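Local atomic coordinates of disease resistance protein RRS1 (Arabidopsis thaliana, PDB entry 4C6S), a protein that pairs with RPS4 to recognise the bacterial effectors AvrRps4 and PopP2 in plant immunity, and binds W-box DNA as a transcription factor. Residues Glu72-Lys77 with Asp112-Ser117; Ser95-Asp100 with Asp105-Glu110. One frame throughout, in Å; residues are numbered along the deposited sequence.

Contact 1 (Glu72-Lys77 with Asp112-Ser117); sequences EVWLDK and DFRGLS
Arg114 lies flat on the indole of Trp74, the guanidinium and ring planes only 8° apart, and the two side chains slide past one another in opposite directions. The overlap is offset: CD1 of Trp74 sits under the guanidinium near its rim, 3.4 Å from Arg114 CZ. Farther back along the arginine, CD makes a CH-pi contact with the five-membered ring, 3.8 Å from its centroid. A bend at chi2 (-57°) turns the arginine chain so that CG, CD and the planar end follow the same indole face. Phe113 meets the opposite face of the guanidinium edge-on, its CD2 above the centre. At the far end of the indole, Trp74 CH2 meets CD1 of Leu116 at 3.9 Å, while Leu75 CD2 approaches Arg114 NH2 at 4.1 Å. The contact joins the first turn of helix 74-82 to the C-terminal end of helix 104-113, which closes at Gly115 in a Schellman motif. Trp74 NE1 and Arg114 NE stand 3.3 Å apart, but both are donors and no hydrogen bond joins them. Dispersion and the CH-pi contact thus carry the grip, and the charge finds its salt-bridge partner in Glu110, one helical turn earlier.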
ATOM      1  N   GLU A  72      11.922  18.100  12.910  1.00 36.20           N
ATOM      2  CA  GLU A  72      11.009  18.980  12.180  1.00 40.72           C
ATOM      3  C   GLU A  72       9.600  18.406  12.126  1.00 37.64           C
ATOM      4  O   GLU A  72       8.693  19.018  11.558  1.00 43.32           O
ATOM      5  CB  GLU A  72      11.485  19.184  10.746  1.00 45.72           C
ATOM      6  CG  GLU A  72      12.884  19.714  10.597  1.00 59.89           C
ATOM      7  CD  GLU A  72      13.215  19.986   9.150  1.00 72.41           C
ATOM      8  OE1 GLU A  72      13.591  19.031   8.434  1.00 74.73           O
ATOM      9  OE2 GLU A  72      13.081  21.153   8.725  1.00 79.67           O
ATOM     10  N   VAL A  73       9.427  17.224  12.701  1.00 33.13           N
ATOM     11  CA  VAL A  73       8.158  16.508  12.611  1.00 27.99           C
ATOM     12  C   VAL A  73       7.468  16.343  13.963  1.00 29.08           C
ATOM     13  O   VAL A  73       6.266  16.590  14.084  1.00 28.37           O
ATOM     14  CB  VAL A  73       8.358  15.110  11.986  1.00 30.28           C
ATOM     15  CG1 VAL A  73       7.092  14.278  12.106  1.00 33.47           C
ATOM     16  CG2 VAL A  73       8.784  15.247  10.531  1.00 31.81           C
ATOM     17  N   TRP A  74       8.214  15.913  14.976  1.00 29.01           N
ATOM     18  CA  TRP A  74       7.566  15.470  16.211  1.00 27.94           C
ATOM     19  C   TRP A  74       6.763  16.566  16.910  1.00 32.17           C
ATOM     20  O   TRP A  74       5.537  16.486  16.992  1.00 31.89           O
ATOM     21  CB  TRP A  74       8.554  14.853  17.216  1.00 28.52           C
ATOM     22  CG  TRP A  74       7.785  14.396  18.424  1.00 31.38           C
ATOM     23  CD1 TRP A  74       7.535  15.110  19.575  1.00 33.28           C
ATOM     24  CD2 TRP A  74       7.084  13.158  18.565  1.00 28.94           C
ATOM     25  NE1 TRP A  74       6.744  14.369  20.426  1.00 30.90           N
ATOM     26  CE2 TRP A  74       6.451  13.169  19.828  1.00 32.93           C
ATOM     27  CE3 TRP A  74       6.944  12.032  17.750  1.00 30.77           C
ATOM     28  CZ2 TRP A  74       5.691  12.091  20.292  1.00 30.55           C
ATOM     29  CZ3 TRP A  74       6.200  10.968  18.212  1.00 28.34           C
ATOM     30  CH2 TRP A  74       5.579  11.005  19.470  1.00 31.99           C
ATOM     31  N   LEU A  75       7.456  17.573  17.433  1.00 29.14           N
ATOM     32  CA  LEU A  75       6.784  18.635  18.184  1.00 35.35           C
ATOM     33  C   LEU A  75       5.715  19.306  17.331  1.00 37.52           C
ATOM     34  O   LEU A  75       4.648  19.695  17.822  1.00 35.81           O
ATOM     35  CB  LEU A  75       7.795  19.681  18.654  1.00 38.32           C
ATOM     36  CG  LEU A  75       8.775  19.270  19.757  1.00 37.85           C
ATOM     37  CD1 LEU A  75       9.772  20.383  20.019  1.00 37.01           C
ATOM     38  CD2 LEU A  75       8.026  18.935  21.022  1.00 37.57           C
ATOM     39  N   ASP A  76       6.009  19.428  16.040  1.00 32.01           N
ATOM     40  CA  ASP A  76       5.137  20.138  15.120  1.00 36.93           C
ATOM     41  C   ASP A  76       3.829  19.390  14.850  1.00 38.68           C
ATOM     42  O   ASP A  76       2.767  20.009  14.743  1.00 38.58           O
ATOM     43  CB  ASP A  76       5.873  20.387  13.805  1.00 45.46           C
ATOM     44  CG  ASP A  76       5.066  21.220  12.838  1.00 63.52           C
ATOM     45  OD1 ASP A  76       4.369  22.155  13.291  1.00 68.01           O
ATOM     46  OD2 ASP A  76       5.125  20.935  11.623  1.00 71.58           O
ATOM     47  N   LYS A  77       3.902  18.064  14.750  1.00 33.11           N
ATOM     48  CA  LYS A  77       2.774  17.289  14.240  1.00 34.74           C
ATOM     49  C   LYS A  77       2.303  16.148  15.128  1.00 33.31           C
ATOM     50  O   LYS A  77       1.123  15.814  15.121  1.00 34.20           O
ATOM     51  CB  LYS A  77       3.114  16.703  12.866  1.00 38.16           C
ATOM     52  CG  LYS A  77       3.223  17.712  11.746  1.00 43.24           C
ATOM     53  CD  LYS A  77       3.401  17.014  10.407  1.00 46.72           C
ATOM     54  CE  LYS A  77       3.694  18.011   9.292  1.00 48.87           C
ATOM     55  NZ  LYS A  77       3.691  17.336   7.953  1.00 47.49           N
ATOM     56  N   ASP A 112      12.735   6.923  21.755  1.00 30.98           N
ATOM     57  CA  ASP A 112      13.237   6.638  23.097  1.00 32.38           C
ATOM     58  C   ASP A 112      13.077   7.847  24.017  1.00 34.46           C
ATOM     59  O   ASP A 112      12.674   7.709  25.180  1.00 35.03           O
ATOM     60  CB  ASP A 112      14.703   6.211  23.049  1.00 37.65           C
ATOM     61  CG  ASP A 112      15.309   6.076  24.428  1.00 47.07           C
ATOM     62  OD1 ASP A 112      15.121   5.019  25.062  1.00 50.35           O
ATOM     63  OD2 ASP A 112      15.963   7.034  24.882  1.00 50.28           O
ATOM     64  N   PHE A 113      13.380   9.032  23.494  1.00 27.91           N
ATOM     65  CA  PHE A 113      13.242  10.272  24.264  1.00 28.69           C
ATOM     66  C   PHE A 113      11.782  10.523  24.648  1.00 33.69           C
ATOM     67  O   PHE A 113      11.503  11.085  25.714  1.00 34.09           O
ATOM     68  CB  PHE A 113      13.800  11.447  23.447  1.00 27.28           C
ATOM     69  CG  PHE A 113      13.761  12.779  24.160  1.00 27.53           C
ATOM     70  CD1 PHE A 113      14.632  13.050  25.205  1.00 28.32           C
ATOM     71  CD2 PHE A 113      12.888  13.772  23.740  1.00 27.75           C
ATOM     72  CE1 PHE A 113      14.619  14.292  25.852  1.00 27.87           C
ATOM     73  CE2 PHE A 113      12.862  15.017  24.378  1.00 31.97           C
ATOM     74  CZ  PHE A 113      13.728  15.271  25.431  1.00 29.52           C
ATOM     75  N   ARG A 114      10.857  10.089  23.791  1.00 30.42           N
ATOM     76  CA  ARG A 114       9.423  10.239  24.056  1.00 30.44           C
ATOM     77  C   ARG A 114       8.876   9.101  24.923  1.00 32.57           C
ATOM     78  O   ARG A 114       7.676   9.056  25.224  1.00 34.67           O
ATOM     79  CB  ARG A 114       8.630  10.323  22.743  1.00 29.51           C
ATOM     80  CG  ARG A 114       9.079  11.424  21.793  1.00 29.06           C
ATOM     81  CD  ARG A 114       9.043  12.808  22.427  1.00 30.94           C
ATOM     82  NE  ARG A 114       9.750  13.762  21.580  1.00 29.77           N
ATOM     83  CZ  ARG A 114       9.994  15.028  21.899  1.00 30.86           C
ATOM     84  NH1 ARG A 114       9.585  15.520  23.056  1.00 29.36           N
ATOM     85  NH2 ARG A 114      10.668  15.805  21.057  1.00 31.53           N
ATOM     86  N   GLY A 115       9.751   8.182  25.327  1.00 32.12           N
ATOM     87  CA  GLY A 115       9.345   7.056  26.155  1.00 34.33           C
ATOM     88  C   GLY A 115       8.570   5.987  25.401  1.00 36.74           C
ATOM     89  O   GLY A 115       7.765   5.267  25.995  1.00 38.33           O
ATOM     90  N   LEU A 116       8.808   5.874  24.097  1.00 30.94           N
ATOM     91  CA  LEU A 116       8.072   4.907  23.279  1.00 29.22           C
ATOM     92  C   LEU A 116       8.987   3.760  22.846  1.00 34.74           C
ATOM     93  O   LEU A 116      10.074   3.996  22.319  1.00 37.11           O
ATOM     94  CB  LEU A 116       7.449   5.598  22.060  1.00 28.26           C
ATOM     95  CG  LEU A 116       6.485   6.744  22.398  1.00 29.94           C
ATOM     96  CD1 LEU A 116       6.114   7.518  21.152  1.00 31.04           C
ATOM     97  CD2 LEU A 116       5.242   6.205  23.060  1.00 35.34           C
ATOM     98  N   SER A 117       8.547   2.524  23.063  1.00 32.50           N
ATOM     99  CA  SER A 117       9.410   1.370  22.832  1.00 33.23           C
ATOM    100  C   SER A 117       8.789   0.334  21.910  1.00 34.77           C
ATOM    101  O   SER A 117       9.465  -0.608  21.482  1.00 37.29           O
ATOM    102  CB  SER A 117       9.764   0.716  24.164  1.00 39.64           C
ATOM    103  OG  SER A 117       8.580   0.392  24.872  1.00 43.03           O
TER

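Contact 2 (Ser95-Asp100 with Asp105-Glu110); sequences SVLYGD and DQWLSE
Leu97 reaches from its strand to the helix with both methyl groups. CD2 rests 3.6 Å from Trp107 CB and continues along the root of the indole, 3.8 Å from Trp107 CG, meeting the ring obliquely. The other methyl, CD1, lies 3.7 Å from the same Trp107 CB, so the two branches straddle it; CD1 also touches CD2 of Leu108 at 3.9 Å. One leucine therefore spans two successive helical residues, and all the contacts across the pair are apolar. Although CB of Leu97 does not itself point at the helix, the side chain is extended, with CG anti to the carbonyl carbon (chi1 -61°) and chi2 at 180°, which carries the methyls across. Trp107 does the reverse: its CB faces the strand, while the indole swings off beyond it. In the next shell, that ring is tethered by a hydrogen bond from NE1 to the carbonyl oxygen of Cys68, and Leu64 of the neighbouring strand touches both Trp107 and Leu97. Ile119, on the strand at the other side, packs against Leu97 and Leu108. Backbone hydrogen bonding of Ser95 and Leu97 with His120 ties the strand to 119-121. Strand 92-98, helix 104-113 and strand 119-121 form a beta-alpha-beta crossover, and the contact packs its helix onto its first strand in the flavodoxin-like alpha/beta fold of this TIR domain.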
ATOM      1  N   SER A  95       4.237   2.573  17.480  1.00 23.81           N
ATOM      2  CA  SER A  95       4.830   3.527  16.545  1.00 21.28           C
ATOM      3  C   SER A  95       5.318   2.795  15.308  1.00 23.32           C
ATOM      4  O   SER A  95       5.846   1.695  15.403  1.00 25.15           O
ATOM      5  CB  SER A  95       6.007   4.263  17.190  1.00 24.50           C
ATOM      6  OG  SER A  95       5.554   5.095  18.246  1.00 26.54           O
ATOM      7  N   VAL A  96       5.139   3.416  14.148  1.00 19.45           N
ATOM      8  CA  VAL A  96       5.563   2.787  12.902  1.00 20.21           C
ATOM      9  C   VAL A  96       6.449   3.762  12.155  1.00 18.82           C
ATOM     10  O   VAL A  96       6.003   4.865  11.791  1.00 23.85           O
ATOM     11  CB  VAL A  96       4.349   2.435  12.015  1.00 19.80           C
ATOM     12  CG1 VAL A  96       4.802   1.756  10.725  1.00 21.29           C
ATOM     13  CG2 VAL A  96       3.361   1.517  12.772  1.00 22.29           C
ATOM     14  N   LEU A  97       7.710   3.374  11.939  1.00 18.58           N
ATOM     15  CA  LEU A  97       8.639   4.218  11.194  1.00 19.02           C
ATOM     16  C   LEU A  97       8.508   3.815   9.740  1.00 24.68           C
ATOM     17  O   LEU A  97       9.072   2.800   9.320  1.00 23.22           O
ATOM     18  CB  LEU A  97      10.080   4.026  11.670  1.00 23.45           C
ATOM     19  CG  LEU A  97      10.321   4.366  13.129  1.00 23.71           C
ATOM     20  CD1 LEU A  97      11.794   4.153  13.508  1.00 29.26           C
ATOM     21  CD2 LEU A  97       9.947   5.822  13.374  1.00 27.73           C
ATOM     22  N   TYR A  98       7.741   4.593   8.980  1.00 20.66           N
ATOM     23  CA  TYR A  98       7.414   4.206   7.612  1.00 22.86           C
ATOM     24  C   TYR A  98       8.156   5.063   6.593  1.00 21.21           C
ATOM     25  O   TYR A  98       8.133   6.296   6.668  1.00 25.99           O
ATOM     26  CB  TYR A  98       5.899   4.291   7.361  1.00 20.42           C
ATOM     27  CG  TYR A  98       5.572   3.869   5.950  1.00 20.13           C
ATOM     28  CD1 TYR A  98       5.602   2.526   5.590  1.00 17.79           C
ATOM     29  CD2 TYR A  98       5.297   4.804   4.965  1.00 22.56           C
ATOM     30  CE1 TYR A  98       5.357   2.126   4.279  1.00 19.74           C
ATOM     31  CE2 TYR A  98       5.042   4.414   3.662  1.00 24.10           C
ATOM     32  CZ  TYR A  98       5.065   3.073   3.332  1.00 23.48           C
ATOM     33  OH  TYR A  98       4.824   2.689   2.044  1.00 24.37           O
ATOM     34  N   GLY A  99       8.811   4.424   5.625  1.00 22.15           N
ATOM     35  CA  GLY A  99       9.443   5.170   4.553  1.00 23.61           C
ATOM     36  C   GLY A  99      10.506   4.342   3.865  1.00 27.47           C
ATOM     37  O   GLY A  99      11.025   3.397   4.464  1.00 26.14           O
ATOM     38  N   ASP A 100      10.837   4.703   2.629  1.00 28.55           N
ATOM     39  CA  ASP A 100      11.806   3.941   1.832  1.00 31.76           C
ATOM     40  C   ASP A 100      13.244   4.409   2.009  1.00 32.94           C
ATOM     41  O   ASP A 100      14.147   3.928   1.323  1.00 33.83           O
ATOM     42  CB  ASP A 100      11.444   3.972   0.337  1.00 36.60           C
ATOM     43  CG  ASP A 100      11.467   5.375  -0.256  1.00 41.96           C
ATOM     44  OD1 ASP A 100      11.869   6.335   0.430  1.00 39.74           O
ATOM     45  OD2 ASP A 100      11.093   5.516  -1.441  1.00 50.52           O
ATOM     46  N   ASP A 105      18.265   5.797  12.822  1.00 28.97           N
ATOM     47  CA  ASP A 105      18.896   6.095  14.111  1.00 30.92           C
ATOM     48  C   ASP A 105      18.319   7.354  14.756  1.00 28.91           C
ATOM     49  O   ASP A 105      18.124   7.409  15.975  1.00 29.22           O
ATOM     50  CB  ASP A 105      20.403   6.253  13.950  1.00 39.22           C
ATOM     51  CG  ASP A 105      21.082   4.967  13.537  1.00 51.75           C
ATOM     52  OD1 ASP A 105      20.490   3.892  13.767  1.00 54.66           O
ATOM     53  OD2 ASP A 105      22.206   5.041  12.993  1.00 58.74           O
ATOM     54  N   GLN A 106      18.059   8.367  13.935  1.00 27.35           N
ATOM     55  CA  GLN A 106      17.439   9.601  14.420  1.00 26.37           C
ATOM     56  C   GLN A 106      16.054   9.372  15.008  1.00 28.26           C
ATOM     57  O   GLN A 106      15.718   9.917  16.066  1.00 26.15           O
ATOM     58  CB  GLN A 106      17.380  10.644  13.294  1.00 27.41           C
ATOM     59  CG  GLN A 106      18.745  11.109  12.801  1.00 31.80           C
ATOM     60  CD  GLN A 106      19.243  10.364  11.573  1.00 41.27           C
ATOM     61  OE1 GLN A 106      18.980   9.170  11.393  1.00 39.15           O
ATOM     62  NE2 GLN A 106      19.971  11.071  10.718  1.00 43.73           N
ATOM     63  N   TRP A 107      15.242   8.571  14.330  1.00 24.58           N
ATOM     64  CA  TRP A 107      13.899   8.290  14.824  1.00 20.60           C
ATOM     65  C   TRP A 107      13.911   7.386  16.047  1.00 22.20           C
ATOM     66  O   TRP A 107      13.099   7.553  16.944  1.00 24.24           O
ATOM     67  CB  TRP A 107      13.021   7.688  13.722  1.00 22.70           C
ATOM     68  CG  TRP A 107      12.331   8.744  12.930  1.00 24.14           C
ATOM     69  CD1 TRP A 107      12.642   9.175  11.671  1.00 24.95           C
ATOM     70  CD2 TRP A 107      11.241   9.557  13.376  1.00 22.86           C
ATOM     71  NE1 TRP A 107      11.798  10.195  11.299  1.00 24.93           N
ATOM     72  CE2 TRP A 107      10.924  10.445  12.327  1.00 23.58           C
ATOM     73  CE3 TRP A 107      10.491   9.609  14.554  1.00 25.61           C
ATOM     74  CZ2 TRP A 107       9.881  11.374  12.420  1.00 26.28           C
ATOM     75  CZ3 TRP A 107       9.458  10.530  14.646  1.00 27.72           C
ATOM     76  CH2 TRP A 107       9.167  11.400  13.588  1.00 26.12           C
ATOM     77  N   LEU A 108      14.834   6.436  16.102  1.00 23.57           N
ATOM     78  CA  LEU A 108      14.887   5.566  17.283  1.00 22.33           C
ATOM     79  C   LEU A 108      15.257   6.392  18.522  1.00 24.48           C
ATOM     80  O   LEU A 108      14.700   6.187  19.611  1.00 27.80           O
ATOM     81  CB  LEU A 108      15.871   4.417  17.072  1.00 25.49           C
ATOM     82  CG  LEU A 108      15.403   3.415  16.018  1.00 27.72           C
ATOM     83  CD1 LEU A 108      16.421   2.299  15.868  1.00 31.53           C
ATOM     84  CD2 LEU A 108      14.052   2.852  16.403  1.00 25.43           C
ATOM     85  N   SER A 109      16.167   7.345  18.338  1.00 26.39           N
ATOM     86  CA  SER A 109      16.553   8.263  19.412  1.00 24.77           C
ATOM     87  C   SER A 109      15.346   9.086  19.842  1.00 25.74           C
ATOM     88  O   SER A 109      15.051   9.219  21.039  1.00 29.47           O
ATOM     89  CB  SER A 109      17.673   9.188  18.940  1.00 28.20           C
ATOM     90  OG  SER A 109      18.017  10.119  19.956  1.00 29.00           O
ATOM     91  N   GLU A 110      14.653   9.640  18.855  1.00 25.40           N
ATOM     92  CA  GLU A 110      13.468  10.447  19.110  1.00 26.75           C
ATOM     93  C   GLU A 110      12.441   9.654  19.908  1.00 28.72           C
ATOM     94  O   GLU A 110      11.955  10.123  20.940  1.00 27.43           O
ATOM     95  CB  GLU A 110      12.865  10.933  17.792  1.00 24.39           C
ATOM     96  CG  GLU A 110      11.604  11.801  17.955  1.00 25.58           C
ATOM     97  CD  GLU A 110      11.894  13.221  18.418  1.00 34.01           C
ATOM     98  OE1 GLU A 110      13.017  13.724  18.193  1.00 33.46           O
ATOM     99  OE2 GLU A 110      10.981  13.848  18.998  1.00 34.47           O
TER

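Helix 104-113 serves both contacts, whose centres are about 10 Å apart. Contact 2 joins its inner side to the central sheet through largely buried aliphatic and aromatic groups; contact 1 joins its C-terminal end to the start of helix 74-82, where a buried tryptophan meets a partly exposed arginine. The chemistry follows this change of depth, from purely apolar contacts near the sheet to a charged group laid flat over an aromatic face farther out. The two also touch directly: Val73 CG1 lies 3.8 Å from Trp107 CH2, Leu116 CD1 is 3.8 Å from Ser95 OG, and Trp74 CB packs 3.2 Å from Glu110 OE2.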